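Local coordinates for protein putative hexulose 6 phosphate synthase (Salmonella typhimurium, PDB 3F4W) that is a putative enzyme of the orotidine 5'-phosphate decarboxylase/HUMPS family, folded as a TIM barrel, at residues L3-D8 and S188-A193; I162-G167 and D182-G187; L10-A15 and T33-R38. One frame throughout, in Å; residues are numbered along the deposited sequence.

Contact 1: L3-D8 and S188-A193; sequences LQLALD and SAITHA
L5 and I190 make the apolar heart of this contact, where the strand 2-7 meets the short helix 188-191. A single methyl of the leucine does the touching: L5 CD1 lies 3.8 Å from I190 CD1 and equally near I190 CB and CG2, so it sits in the fork of the isoleucine. The L5 side chain reaches there because its CG stands anti to the backbone N (chi1 175°), which carries the branch toward the helix although the bond leaving the backbone does not aim at it. T191 adds a second apolar patch. Its CG2 comes to 4.2 Å from L7 CD2, the two side chains meeting at a slant, and also lies over the backbone of the strand, 3.9 Å from A6 O.

In the barrel, strand 2-7 is the first of eight parallel strands and helix 188-191 follows the last, so the contact lies at the seam where the closed sheet joins its two ends. M19 and V22 of helix 12-22 pack on L5, and F18 of the same helix on I190, so the apolar cluster continues into the layer of helices outside the sheet.

The polar link is by water. One water donates to A6 O at 2.6 Å and lies 3.2 Å from T191 OG1, bridging strand and helix. The threonine hydroxyl, set between its own backbone N and carbonyl carbon (chi1 57°), also bonds to G187 O. At the start of the helix, the backbone N of S188 bonds to a malonate ion.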
loop_
_atom_site.group_PDB
_atom_site.type_symbol
_atom_site.label_atom_id
_atom_site.label_comp_id
_atom_site.label_asym_id
_atom_site.label_seq_id
_atom_site.Cartn_x
_atom_site.Cartn_y
_atom_site.Cartn_z
ATOM N N LEU A 3 -7.724 16.697 -15.043
ATOM C CA LEU A 3 -6.302 16.620 -14.730
ATOM C C LEU A 3 -6.094 16.307 -13.253
ATOM O O LEU A 3 -6.452 17.096 -12.382
ATOM C CB LEU A 3 -5.580 17.916 -15.102
ATOM C CG LEU A 3 -4.113 18.000 -14.671
ATOM C CD1 LEU A 3 -3.331 16.784 -15.157
ATOM C CD2 LEU A 3 -3.467 19.289 -15.166
ATOM N N GLN A 4 -5.514 15.144 -12.978
ATOM C CA GLN A 4 -5.195 14.751 -11.612
ATOM C C GLN A 4 -3.695 14.920 -11.393
ATOM O O GLN A 4 -2.890 14.433 -12.185
ATOM C CB GLN A 4 -5.623 13.301 -11.371
ATOM C CG GLN A 4 -5.165 12.710 -10.052
ATOM C CD GLN A 4 -5.836 11.376 -9.761
ATOM O OE1 GLN A 4 -7.026 11.204 -10.021
ATOM N NE2 GLN A 4 -5.076 10.431 -9.217
ATOM N N LEU A 5 -3.328 15.629 -10.328
ATOM C CA LEU A 5 -1.928 15.908 -10.022
ATOM C C LEU A 5 -1.409 15.073 -8.852
ATOM O O LEU A 5 -1.837 15.251 -7.711
ATOM C CB LEU A 5 -1.735 17.392 -9.706
ATOM C CG LEU A 5 -0.335 17.806 -9.252
ATOM C CD1 LEU A 5 0.662 17.695 -10.397
ATOM C CD2 LEU A 5 -0.353 19.218 -8.704
ATOM N N ALA A 6 -0.471 14.175 -9.135
ATOM C CA ALA A 6 0.121 13.344 -8.087
ATOM C C ALA A 6 1.209 14.077 -7.299
ATOM O O ALA A 6 2.242 14.454 -7.850
ATOM C CB ALA A 6 0.675 12.046 -8.680
ATOM N N LEU A 7 0.964 14.278 -6.007
ATOM C CA LEU A 7 1.982 14.793 -5.101
ATOM C C LEU A 7 2.629 13.625 -4.358
ATOM O O LEU A 7 2.100 13.146 -3.357
ATOM C CB LEU A 7 1.374 15.781 -4.104
ATOM C CG LEU A 7 0.606 16.966 -4.695
ATOM C CD1 LEU A 7 0.028 17.823 -3.585
ATOM C CD2 LEU A 7 1.504 17.794 -5.598
ATOM N N ASP A 8 3.772 13.166 -4.852
ATOM C CA ASP A 8 4.380 11.948 -4.327
ATOM C C ASP A 8 5.463 12.186 -3.271
ATOM O O ASP A 8 5.372 11.677 -2.154
ATOM C CB ASP A 8 4.934 11.091 -5.470
ATOM C CG ASP A 8 3.840 10.350 -6.232
ATOM O OD1 ASP A 8 2.720 10.214 -5.694
ATOM O OD2 ASP A 8 4.103 9.899 -7.370
ATOM N N SER A 188 5.392 13.816 -11.815
ATOM C CA SER A 188 6.758 14.307 -11.984
ATOM C C SER A 188 6.912 15.407 -13.036
ATOM O O SER A 188 7.673 16.354 -12.841
ATOM C CB SER A 188 7.699 13.142 -12.309
ATOM O OG SER A 188 9.032 13.593 -12.463
ATOM N N ALA A 189 6.208 15.277 -14.154
ATOM C CA ALA A 189 6.313 16.262 -15.229
ATOM C C ALA A 189 6.043 17.666 -14.702
ATOM O O ALA A 189 6.636 18.642 -15.165
ATOM C CB ALA A 189 5.361 15.923 -16.367
ATOM N N ILE A 190 5.149 17.759 -13.723
ATOM C CA ILE A 190 4.781 19.043 -13.134
ATOM C C ILE A 190 5.570 19.374 -11.865
ATOM O O ILE A 190 6.065 20.492 -11.706
ATOM C CB ILE A 190 3.263 19.105 -12.834
ATOM C CG1 ILE A 190 2.466 19.146 -14.144
ATOM C CG2 ILE A 190 2.939 20.308 -11.963
ATOM C CD1 ILE A 190 0.977 18.908 -13.977
ATOM N N THR A 191 5.694 18.408 -10.960
ATOM C CA THR A 191 6.344 18.676 -9.678
ATOM C C THR A 191 7.841 18.955 -9.820
ATOM O O THR A 191 8.418 19.693 -9.022
ATOM C CB THR A 191 6.102 17.548 -8.654
ATOM O OG1 THR A 191 6.554 16.303 -9.193
ATOM C CG2 THR A 191 4.620 17.445 -8.321
ATOM N N HIS A 192 8.463 18.382 -10.845
ATOM C CA HIS A 192 9.886 18.602 -11.085
ATOM C C HIS A 192 10.127 19.595 -12.216
ATOM O O HIS A 192 11.252 19.744 -12.694
ATOM C CB HIS A 192 10.595 17.284 -11.403
ATOM C CG HIS A 192 10.688 16.348 -10.239
ATOM N ND1 HIS A 192 11.274 16.703 -9.044
ATOM C CD2 HIS A 192 10.283 15.064 -10.093
ATOM C CE1 HIS A 192 11.215 15.682 -8.207
ATOM N NE2 HIS A 192 10.619 14.674 -8.819
ATOM N N ALA A 193 9.067 20.269 -12.649
ATOM C CA ALA A 193 9.179 21.240 -13.726
ATOM C C ALA A 193 9.884 22.500 -13.244
ATOM O O ALA A 193 9.676 22.944 -12.114
ATOM C CB ALA A 193 7.807 21.585 -14.275
HETATM O O HOH W 1 4.774 13.907 -8.183
#

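Contact 2: I162-G167 and D182-G187; sequences IAVAGG and DVVIVG. With MLI (malonate ion), chain C.
Segments 162-165 and 183-186 run parallel, their axes coming within 4.8 Å at an angle of 21°, with A163 beside V183 and V164 beside V184. I162 O takes two N-H groups at once, from D182 N at 2.8 Å and from V183 N. Further along, V164 is gripped through both its backbone groups, its N donating to V183 O and its O accepting from I185 N at 2.9 Å. D182 closes the N-terminal end of the pair with its side chain: OD2 accepts from I162 N at 2.9 Å through the lone pair turned away from the other carboxylate oxygen, in a fairly straight bond (161°).

The pair brackets helix 173-177 in a beta-alpha-beta crossover, the last such unit before the eight-stranded TIM barrel closes onto strand 2-7.

A163, A165, V183 and I185 share one face of the sheet. There A165 CB rests 3.5 Å from I185 CB. The isoleucine CG1, anti to its carbonyl carbon (chi1 -60°), carries CD1 back over the neighbouring strand, where it meets both alanine methyls. V164 and V184 occupy the other face, their methyls only loosely in touch, while L150 of helix 147-156 packs on V164.

Past the C-terminal ends of the strands, backbone N-H groups meet a malonate ion, probably from the crystallisation liquor, which may mark a pocket. G167 N donates to malonate O7 at 3.0 Å, G187 N gives a weak bond to O8, and a water joins G166 N, I185 O and O8. H134 and Q140 also bond the malonate. G187 is the N-cap of helix 188-191.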
loop_
_atom_site.group_PDB
_atom_site.type_symbol
_atom_site.label_atom_id
_atom_site.label_comp_id
_atom_site.label_asym_id
_atom_site.label_seq_id
_atom_site.Cartn_x
_atom_site.Cartn_y
_atom_site.Cartn_z
ATOM N N ILE A 162 -12.415 5.739 -16.623
ATOM C CA ILE A 162 -11.022 5.319 -16.786
ATOM C C ILE A 162 -10.023 6.442 -16.536
ATOM O O ILE A 162 -10.170 7.544 -17.060
ATOM C CB ILE A 162 -10.759 4.755 -18.199
ATOM C CG1 ILE A 162 -11.717 3.602 -18.511
ATOM C CG2 ILE A 162 -9.306 4.308 -18.335
ATOM C CD1 ILE A 162 -11.566 2.403 -17.595
ATOM N N ALA A 163 -9.001 6.143 -15.738
ATOM C CA ALA A 163 -7.890 7.061 -15.517
ATOM C C ALA A 163 -6.602 6.444 -16.049
ATOM O O ALA A 163 -6.513 5.229 -16.222
ATOM C CB ALA A 163 -7.754 7.393 -14.032
ATOM N N VAL A 164 -5.610 7.283 -16.328
ATOM C CA VAL A 164 -4.320 6.782 -16.789
ATOM C C VAL A 164 -3.149 7.564 -16.191
ATOM O O VAL A 164 -3.160 8.796 -16.143
ATOM C CB VAL A 164 -4.231 6.744 -18.338
ATOM C CG1 VAL A 164 -4.433 8.129 -18.927
ATOM C CG2 VAL A 164 -2.902 6.150 -18.778
ATOM N N ALA A 165 -2.145 6.824 -15.725
ATOM C CA ALA A 165 -0.964 7.408 -15.113
ATOM C C ALA A 165 0.278 6.643 -15.546
ATOM O O ALA A 165 0.234 5.425 -15.736
ATOM C CB ALA A 165 -1.088 7.375 -13.594
ATOM N N GLY A 166 1.385 7.357 -15.698
ATOM C CA GLY A 166 2.652 6.717 -15.996
ATOM C C GLY A 166 3.644 7.641 -16.669
ATOM O O GLY A 166 4.013 7.431 -17.821
ATOM N N GLY A 167 4.068 8.675 -15.952
ATOM C CA GLY A 167 5.080 9.587 -16.452
ATOM C C GLY A 167 4.612 10.466 -17.595
ATOM O O GLY A 167 5.420 10.937 -18.391
ATOM N N ASP A 182 -11.057 9.339 -18.998
ATOM C CA ASP A 182 -11.829 10.305 -18.225
ATOM C C ASP A 182 -10.920 11.150 -17.338
ATOM O O ASP A 182 -11.201 12.320 -17.072
ATOM C CB ASP A 182 -12.894 9.591 -17.396
ATOM C CG ASP A 182 -13.872 8.828 -18.257
ATOM O OD1 ASP A 182 -14.756 9.469 -18.861
ATOM O OD2 ASP A 182 -13.759 7.584 -18.334
ATOM N N VAL A 183 -9.820 10.557 -16.890
ATOM C CA VAL A 183 -8.863 11.273 -16.056
ATOM C C VAL A 183 -7.441 11.009 -16.522
ATOM O O VAL A 183 -7.051 9.863 -16.751
ATOM C CB VAL A 183 -8.993 10.878 -14.564
ATOM C CG1 VAL A 183 -7.926 11.586 -13.721
ATOM C CG2 VAL A 183 -10.390 11.199 -14.046
ATOM N N VAL A 184 -6.678 12.081 -16.682
ATOM C CA VAL A 184 -5.259 11.974 -16.972
ATOM C C VAL A 184 -4.485 12.370 -15.718
ATOM O O VAL A 184 -4.689 13.453 -15.166
ATOM C CB VAL A 184 -4.860 12.868 -18.156
ATOM C CG1 VAL A 184 -3.354 12.867 -18.336
ATOM C CG2 VAL A 184 -5.556 12.397 -19.426
ATOM N N ILE A 185 -3.617 11.473 -15.257
ATOM C CA ILE A 185 -2.848 11.685 -14.035
ATOM C C ILE A 185 -1.412 12.084 -14.369
ATOM O O ILE A 185 -0.744 11.424 -15.165
ATOM C CB ILE A 185 -2.838 10.409 -13.152
ATOM C CG1 ILE A 185 -4.265 10.013 -12.761
ATOM C CG2 ILE A 185 -1.984 10.621 -11.915
ATOM C CD1 ILE A 185 -4.423 8.552 -12.362
ATOM N N VAL A 186 -0.947 13.171 -13.766
ATOM C CA VAL A 186 0.406 13.660 -13.993
ATOM C C VAL A 186 1.049 13.978 -12.654
ATOM O O VAL A 186 0.396 14.499 -11.749
ATOM C CB VAL A 186 0.415 14.918 -14.892
ATOM C CG1 VAL A 186 1.806 15.531 -14.947
ATOM C CG2 VAL A 186 -0.066 14.570 -16.292
ATOM N N GLY A 187 2.328 13.649 -12.523
ATOM C CA GLY A 187 3.047 13.914 -11.293
ATOM C C GLY A 187 4.356 14.614 -11.579
ATOM O O GLY A 187 4.418 15.843 -11.614
HETATM C C1 MLI C . 2.498 9.836 -11.838
HETATM C C2 MLI C . 2.718 8.368 -12.081
HETATM C C3 MLI C . 3.682 10.565 -12.422
HETATM O O6 MLI C . 2.773 7.583 -11.149
HETATM O O7 MLI C . 3.098 8.019 -13.185
HETATM O O8 MLI C . 3.587 11.040 -13.548
HETATM O O9 MLI C . 4.596 10.919 -11.690
HETATM O O HOH W 2 1.446 10.255 -15.467
#

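Contact 3: L10-A15 and T33-R38; sequences LTLPEA and TPFLIR
F35 pushes its ring against the start of helix 12-22, meeting L10, T11, L12 and A15. With CG anti to the backbone N (chi1 -173°), the ring is carried from helix 33-39 across to the other segment. L10 O stands over one face of the ring, toward its rim, 3.5 Å from F35 CD1. At the far end of the ring, F35 CZ lies 3.8 Å from A15 CB and 3.9 Å from L12 CD1, the leucine side chain passing at a slant. I47 and A43 of helix 42-50 also pack on the phenylalanine.

R38 comes from the next turn of the same helix. Its chain runs extended through chi2, then bends at chi3 (-137°), bringing the guanidinium alongside T11, whose CG2 sits over the centre of one of its faces, 3.9 Å from R38 NE. At the guanidinium edge, R38 NH1 donates to a water at 3.2 Å that in turn donates to L10 O.

T11 and E14 form a capping box at the helix start: E14 N donates to T11 OG1, and T11 N to E14 OE1 at 3.0 Å, nearly straight (170°). F68 of the second subunit packs on R38, so this arginine lies at the dimer interface. The chemistry is therefore mixed, an apolar ring packed on the capped helix start beside a water-bridged cation. E14 OE1, already used by the T11 N-H, stands 5.8 Å from R38 NH1, not in contact, so any attraction between the opposite charges is probably weak.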
loop_
_atom_site.group_PDB
_atom_site.type_symbol
_atom_site.label_atom_id
_atom_site.label_comp_id
_atom_site.label_asym_id
_atom_site.label_seq_id
_atom_site.Cartn_x
_atom_site.Cartn_y
_atom_site.Cartn_z
ATOM N N LEU A 10 6.758 15.151 -1.983
ATOM C CA LEU A 10 6.789 16.419 -1.262
ATOM C C LEU A 10 6.382 16.231 0.192
ATOM O O LEU A 10 5.634 15.312 0.523
ATOM C CB LEU A 10 5.853 17.438 -1.919
ATOM C CG LEU A 10 6.179 17.929 -3.329
ATOM C CD1 LEU A 10 5.178 18.994 -3.757
ATOM C CD2 LEU A 10 7.599 18.470 -3.386
ATOM N N THR A 11 6.877 17.109 1.058
ATOM C CA THR A 11 6.389 17.178 2.427
ATOM C C THR A 11 5.125 18.025 2.417
ATOM O O THR A 11 4.851 18.717 1.438
ATOM C CB THR A 11 7.413 17.843 3.351
ATOM O OG1 THR A 11 7.550 19.223 2.992
ATOM C CG2 THR A 11 8.765 17.155 3.230
ATOM N N LEU A 12 4.354 17.980 3.499
ATOM C CA LEU A 12 3.124 18.768 3.563
ATOM C C LEU A 12 3.371 20.272 3.388
ATOM O O LEU A 12 2.665 20.927 2.623
ATOM C CB LEU A 12 2.345 18.487 4.852
ATOM C CG LEU A 12 1.019 19.241 4.979
ATOM C CD1 LEU A 12 0.155 19.052 3.737
ATOM C CD2 LEU A 12 0.272 18.807 6.230
ATOM N N PRO A 13 4.370 20.830 4.095
ATOM C CA PRO A 13 4.655 22.256 3.889
ATOM C C PRO A 13 5.077 22.556 2.450
ATOM O O PRO A 13 4.710 23.597 1.898
ATOM C CB PRO A 13 5.811 22.527 4.857
ATOM C CG PRO A 13 5.674 21.477 5.910
ATOM C CD PRO A 13 5.174 20.260 5.191
ATOM N N GLU A 14 5.837 21.648 1.849
ATOM C CA GLU A 14 6.248 21.812 0.460
ATOM C C GLU A 14 5.050 21.761 -0.485
ATOM O O GLU A 14 4.985 22.514 -1.454
ATOM C CB GLU A 14 7.268 20.745 0.068
ATOM C CG GLU A 14 8.645 20.957 0.668
ATOM C CD GLU A 14 9.608 19.831 0.330
ATOM O OE1 GLU A 14 9.139 18.721 -0.005
ATOM O OE2 GLU A 14 10.833 20.057 0.399
ATOM N N ALA A 15 4.107 20.870 -0.195
ATOM C CA ALA A 15 2.927 20.692 -1.037
ATOM C C ALA A 15 1.986 21.889 -0.954
ATOM O O ALA A 15 1.395 22.295 -1.954
ATOM C CB ALA A 15 2.190 19.415 -0.654
ATOM N N THR A 33 1.275 8.088 -2.395
ATOM C CA THR A 33 1.460 7.087 -1.346
ATOM C C THR A 33 2.570 7.422 -0.345
ATOM O O THR A 33 2.356 7.338 0.860
ATOM C CB THR A 33 1.701 5.686 -1.932
ATOM O OG1 THR A 33 0.703 5.413 -2.920
ATOM C CG2 THR A 33 1.630 4.634 -0.835
ATOM N N PRO A 34 3.763 7.789 -0.838
ATOM C CA PRO A 34 4.849 8.149 0.082
ATOM C C PRO A 34 4.491 9.388 0.899
ATOM O O PRO A 34 4.932 9.541 2.040
ATOM C CB PRO A 34 6.015 8.459 -0.859
ATOM C CG PRO A 34 5.701 7.728 -2.115
ATOM C CD PRO A 34 4.211 7.769 -2.241
ATOM N N PHE A 35 3.686 10.260 0.305
ATOM C CA PHE A 35 3.232 11.480 0.963
ATOM C C PHE A 35 2.304 11.102 2.117
ATOM O O PHE A 35 2.489 11.554 3.251
ATOM C CB PHE A 35 2.536 12.381 -0.071
ATOM C CG PHE A 35 2.156 13.745 0.437
ATOM C CD1 PHE A 35 2.573 14.194 1.678
ATOM C CD2 PHE A 35 1.400 14.598 -0.357
ATOM C CE1 PHE A 35 2.222 15.459 2.130
ATOM C CE2 PHE A 35 1.045 15.859 0.085
ATOM C CZ PHE A 35 1.457 16.292 1.331
ATOM N N LEU A 36 1.319 10.254 1.826
ATOM C CA LEU A 36 0.442 9.704 2.857
ATOM C C LEU A 36 1.230 9.026 3.972
ATOM O O LEU A 36 0.964 9.241 5.152
ATOM C CB LEU A 36 -0.512 8.673 2.257
ATOM C CG LEU A 36 -1.951 9.067 1.961
ATOM C CD1 LEU A 36 -2.706 7.842 1.469
ATOM C CD2 LEU A 36 -2.608 9.647 3.202
ATOM N N ILE A 37 2.180 8.180 3.594
ATOM C CA ILE A 37 2.975 7.446 4.571
ATOM C C ILE A 37 3.816 8.401 5.414
ATOM O O ILE A 37 4.010 8.190 6.615
ATOM C CB ILE A 37 3.895 6.426 3.880
ATOM C CG1 ILE A 37 3.058 5.368 3.155
ATOM C CG2 ILE A 37 4.836 5.787 4.885
ATOM C CD1 ILE A 37 2.098 4.620 4.053
ATOM N N ARG A 38 4.303 9.457 4.776
ATOM C CA ARG A 38 5.115 10.462 5.447
ATOM C C ARG A 38 4.312 11.207 6.506
ATOM O O ARG A 38 4.693 11.258 7.676
ATOM C CB ARG A 38 5.640 11.457 4.415
ATOM C CG ARG A 38 6.651 12.451 4.933
ATOM C CD ARG A 38 7.248 13.210 3.760
ATOM N NE ARG A 38 8.690 13.357 3.903
ATOM C CZ ARG A 38 9.542 13.340 2.885
ATOM N NH1 ARG A 38 9.095 13.171 1.647
ATOM N NH2 ARG A 38 10.842 13.481 3.108
HETATM O O HOH W 3 6.225 12.744 0.399
#

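How the contacts relate
From the N terminus, strand 2-7 supplies one side of contact 1 and leads through a short loop into helix 12-22; contact 3 opens in that loop, at L10. That contact closes first, at helix 33-39, around strand 28-31. Much later, contact 2 joins strands 161-165 and 183-186 around helix 173-177, and contact 1 closes last, at helix 188-191. Contacts 2 and 3 thus follow each other in series, both nested in the long loop of contact 1. Contacts 1 and 2 meet at the barrel seam, where A6 N and V186 O lie 2.8 Å apart, a probable hydrogen bond. Contact 3 touches contact 1 through L7 and D8, whereas contacts 2 and 3 stay about 8 Å apart at their nearest atoms.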